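Local coordinates for protein putative secreted lipase (Streptomyces sp. W007, PDB 5H6B) that hydrolyses the ester bonds of triacylglycerols as a thermostable, probably secreted lipase, probably by the serine-hydrolase mechanism of the alpha/beta-hydrolase fold, at residues Arg15-Tyr20 with Asn45-Ala50. Sequence-based numbering, arbitrary orientation.
Sequences RGWNDY and NWLVLA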
ATOM      1  N   ARG A  15     -19.533  -4.864  -7.366  1.00 63.67           N
ATOM      2  CA  ARG A  15     -18.798  -4.003  -6.429  1.00 60.38           C
ATOM      3  C   ARG A  15     -18.985  -4.498  -5.000  1.00 59.30           C
ATOM      4  O   ARG A  15     -20.023  -5.072  -4.672  1.00 58.38           O
ATOM      5  CB  ARG A  15     -19.273  -2.563  -6.533  1.00 58.51           C
ATOM      6  CG  ARG A  15     -20.761  -2.380  -6.279  1.00 58.72           C
ATOM      7  CD  ARG A  15     -21.133  -0.914  -6.294  1.00 56.59           C
ATOM      8  NE  ARG A  15     -20.999  -0.329  -7.625  1.00 56.15           N
ATOM      9  CZ  ARG A  15     -21.156   0.966  -7.898  1.00 60.09           C
ATOM     10  NH1 ARG A  15     -21.442   1.834  -6.927  1.00 63.71           N
ATOM     11  NH2 ARG A  15     -21.026   1.406  -9.149  1.00 59.89           N
ATOM     12  N   GLY A  16     -17.977  -4.275  -4.162  1.00 59.62           N
ATOM     13  CA  GLY A  16     -18.014  -4.746  -2.780  1.00 56.42           C
ATOM     14  C   GLY A  16     -16.681  -4.631  -2.075  1.00 53.31           C
ATOM     15  O   GLY A  16     -15.661  -4.315  -2.700  1.00 51.92           O
ATOM     16  N   TRP A  17     -16.701  -4.872  -0.764  1.00 46.76           N
ATOM     17  CA  TRP A  17     -15.493  -4.864   0.046  1.00 46.28           C
ATOM     18  C   TRP A  17     -15.433  -6.177   0.829  1.00 47.44           C
ATOM     19  O   TRP A  17     -16.235  -6.408   1.723  1.00 45.90           O
ATOM     20  CB  TRP A  17     -15.455  -3.616   0.955  1.00 46.33           C
ATOM     21  CG  TRP A  17     -14.223  -3.498   1.840  1.00 43.22           C
ATOM     22  CD1 TRP A  17     -13.047  -4.192   1.726  1.00 43.38           C
ATOM     23  CD2 TRP A  17     -14.063  -2.630   2.964  1.00 44.21           C
ATOM     24  NE1 TRP A  17     -12.177  -3.817   2.713  1.00 43.55           N
ATOM     25  CE2 TRP A  17     -12.769  -2.853   3.485  1.00 43.86           C
ATOM     26  CE3 TRP A  17     -14.888  -1.680   3.585  1.00 44.93           C
ATOM     27  CZ2 TRP A  17     -12.278  -2.164   4.599  1.00 43.05           C
ATOM     28  CZ3 TRP A  17     -14.393  -0.985   4.699  1.00 45.32           C
ATOM     29  CH2 TRP A  17     -13.097  -1.234   5.185  1.00 45.00           C
ATOM     30  N   ASN A  18     -14.471  -7.029   0.470  1.00 47.32           N
ATOM     31  CA  ASN A  18     -14.367  -8.382   0.990  1.00 50.24           C
ATOM     32  C   ASN A  18     -15.623  -9.240   0.762  1.00 50.92           C
ATOM     33  O   ASN A  18     -15.903 -10.174   1.518  1.00 49.99           O
ATOM     34  CB  ASN A  18     -13.929  -8.358   2.464  1.00 50.38           C
ATOM     35  CG  ASN A  18     -12.515  -7.858   2.625  1.00 49.85           C
ATOM     36  OD1 ASN A  18     -11.725  -7.892   1.682  1.00 51.47           O
ATOM     37  ND2 ASN A  18     -12.182  -7.410   3.815  1.00 46.61           N
ATOM     38  N   ASP A  19     -16.329  -8.938  -0.322  1.00 51.63           N
ATOM     39  CA  ASP A  19     -17.427  -9.750  -0.800  1.00 52.22           C
ATOM     40  C   ASP A  19     -16.830 -10.676  -1.870  1.00 52.46           C
ATOM     41  O   ASP A  19     -16.598 -10.258  -3.012  1.00 53.93           O
ATOM     42  CB  ASP A  19     -18.531  -8.852  -1.362  1.00 53.87           C
ATOM     43  CG  ASP A  19     -19.695  -9.633  -1.965  1.00 57.54           C
ATOM     44  OD1 ASP A  19     -19.586 -10.868  -2.182  1.00 58.88           O
ATOM     45  OD2 ASP A  19     -20.726  -8.987  -2.244  1.00 59.94           O
ATOM     46  N   TYR A  20     -16.605 -11.935  -1.492  1.00 52.16           N
ATOM     47  CA  TYR A  20     -16.040 -12.953  -2.394  1.00 54.57           C
ATOM     48  C   TYR A  20     -16.984 -13.506  -3.479  1.00 54.95           C
ATOM     49  O   TYR A  20     -16.574 -14.352  -4.257  1.00 57.69           O
ATOM     50  CB  TYR A  20     -15.411 -14.090  -1.573  1.00 53.76           C
ATOM     51  CG  TYR A  20     -14.157 -13.614  -0.865  1.00 56.36           C
ATOM     52  CD1 TYR A  20     -14.219 -12.994   0.398  1.00 55.99           C
ATOM     53  CD2 TYR A  20     -12.907 -13.738  -1.479  1.00 57.91           C
ATOM     54  CE1 TYR A  20     -13.067 -12.540   1.030  1.00 57.05           C
ATOM     55  CE2 TYR A  20     -11.749 -13.283  -0.857  1.00 59.74           C
ATOM     56  CZ  TYR A  20     -11.829 -12.688   0.392  1.00 58.47           C
ATOM     57  OH  TYR A  20     -10.672 -12.242   0.980  1.00 60.30           O
ATOM     58  N   ASN A  45      -7.467   0.901   8.239  1.00 39.69           N
ATOM     59  CA  ASN A  45      -6.679   1.679   7.280  1.00 39.92           C
ATOM     60  C   ASN A  45      -7.575   2.160   6.125  1.00 39.10           C
ATOM     61  O   ASN A  45      -7.313   3.193   5.537  1.00 36.74           O
ATOM     62  CB  ASN A  45      -5.506   0.847   6.742  1.00 38.53           C
ATOM     63  CG  ASN A  45      -4.301   1.703   6.304  1.00 39.97           C
ATOM     64  OD1 ASN A  45      -4.428   2.752   5.662  1.00 41.98           O
ATOM     65  ND2 ASN A  45      -3.130   1.233   6.628  1.00 36.55           N
ATOM     66  N   TRP A  46      -8.646   1.414   5.839  1.00 38.57           N
ATOM     67  CA  TRP A  46      -9.367   1.538   4.589  1.00 37.89           C
ATOM     68  C   TRP A  46     -10.817   1.978   4.727  1.00 38.67           C
ATOM     69  O   TRP A  46     -11.566   1.887   3.753  1.00 39.30           O
ATOM     70  CB  TRP A  46      -9.268   0.209   3.828  1.00 36.17           C
ATOM     71  CG  TRP A  46      -7.852  -0.229   3.669  1.00 35.59           C
ATOM     72  CD1 TRP A  46      -7.311  -1.408   4.078  1.00 34.33           C
ATOM     73  CD2 TRP A  46      -6.775   0.518   3.066  1.00 35.81           C
ATOM     74  NE1 TRP A  46      -5.983  -1.449   3.768  1.00 34.79           N
ATOM     75  CE2 TRP A  46      -5.623  -0.274   3.156  1.00 34.55           C
ATOM     76  CE3 TRP A  46      -6.685   1.771   2.448  1.00 37.51           C
ATOM     77  CZ2 TRP A  46      -4.393   0.139   2.664  1.00 36.66           C
ATOM     78  CZ3 TRP A  46      -5.440   2.196   1.963  1.00 38.09           C
ATOM     79  CH2 TRP A  46      -4.317   1.377   2.069  1.00 36.71           C
ATOM     80  N   LEU A  47     -11.206   2.506   5.896  1.00 38.54           N
ATOM     81  CA  LEU A  47     -12.579   3.009   6.099  1.00 39.68           C
ATOM     82  C   LEU A  47     -13.004   4.129   5.130  1.00 40.67           C
ATOM     83  O   LEU A  47     -14.195   4.269   4.868  1.00 40.10           O
ATOM     84  CB  LEU A  47     -12.805   3.482   7.539  1.00 39.33           C
ATOM     85  CG  LEU A  47     -12.796   2.372   8.604  1.00 42.15           C
ATOM     86  CD1 LEU A  47     -12.825   2.996   9.988  1.00 42.52           C
ATOM     87  CD2 LEU A  47     -13.960   1.416   8.428  1.00 41.53           C
ATOM     88  N   VAL A  48     -12.061   4.922   4.611  1.00 37.68           N
ATOM     89  CA  VAL A  48     -12.402   5.904   3.585  1.00 37.43           C
ATOM     90  C   VAL A  48     -12.182   5.322   2.191  1.00 36.28           C
ATOM     91  O   VAL A  48     -13.105   5.310   1.385  1.00 37.59           O
ATOM     92  CB  VAL A  48     -11.654   7.243   3.784  1.00 37.71           C
ATOM     93  CG1 VAL A  48     -11.961   8.213   2.646  1.00 33.98           C
ATOM     94  CG2 VAL A  48     -12.040   7.866   5.125  1.00 35.26           C
ATOM     95  N   LEU A  49     -10.982   4.820   1.914  1.00 37.01           N
ATOM     96  CA  LEU A  49     -10.640   4.377   0.549  1.00 37.19           C
ATOM     97  C   LEU A  49     -11.451   3.215   0.008  1.00 37.03           C
ATOM     98  O   LEU A  49     -11.792   3.229  -1.177  1.00 38.37           O
ATOM     99  CB  LEU A  49      -9.154   4.039   0.402  1.00 36.21           C
ATOM    100  CG  LEU A  49      -8.702   3.523  -0.980  1.00 36.44           C
ATOM    101  CD1 LEU A  49      -8.997   4.546  -2.076  1.00 36.89           C
ATOM    102  CD2 LEU A  49      -7.219   3.144  -0.983  1.00 37.05           C
ATOM    103  N   ALA A  50     -11.729   2.200   0.825  1.00 37.17           N
ATOM    104  CA  ALA A  50     -12.482   1.038   0.321  1.00 38.60           C
ATOM    105  C   ALA A  50     -13.885   1.405  -0.161  1.00 39.18           C
ATOM    106  O   ALA A  50     -14.212   1.100  -1.306  1.00 39.50           O
ATOM    107  CB  ALA A  50     -12.515  -0.123   1.311  1.00 39.31           C
TER
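Trp-17, on the short edge strand 16-17, comes up against segment 45-50, which runs into helix 49-54; its CA lies 6.6 Å from the CA of Ala-50, and no hydrogen bond joins the two backbones. One side chain makes the whole contact from the strand side. The Trp-17 indole leaves the strand with CG anti to the backbone N (chi1 -179°), which carries the ring across to Ala-50. There the methyl group of Ala-50 sits over one ring face. Ala-50 CB is 3.5 Å from the centroid of the Trp-17 six-membered ring and 16° off the ring normal, a close CH-pi contact. The far end of the indole reaches Trp-46 and Leu-47. Trp-17 CZ2 is 3.9 Å from Trp-46 CB, so the methylene, not the second indole, does the touching. The two tryptophan side chains cross at about a right angle, and the Trp-46 ring turns from Trp-17 to pack on Leu-34, His-36 and His-108. Trp-46 O approaches the Trp-17 ring obliquely, 3.8 Å from CH2. Trp-46 O also accepts a backbone hydrogen bond from Ala-50 N (2.9 Å), which joins Ala-50 back to Trp-46 beside the indole. Leu-47 adds a looser touch, with CD2 4.3 Å from Trp-17 CH2. The polar edge of the indole is held elsewhere: NE1 bonds to Ser-62 OG on the neighbouring strand 59-63. The contact is therefore apolar packing between the edge of the central sheet and the first helix after strand 32-35. The bond to Ser-62 should limit rotation of the indole and keep its face against Ala-50.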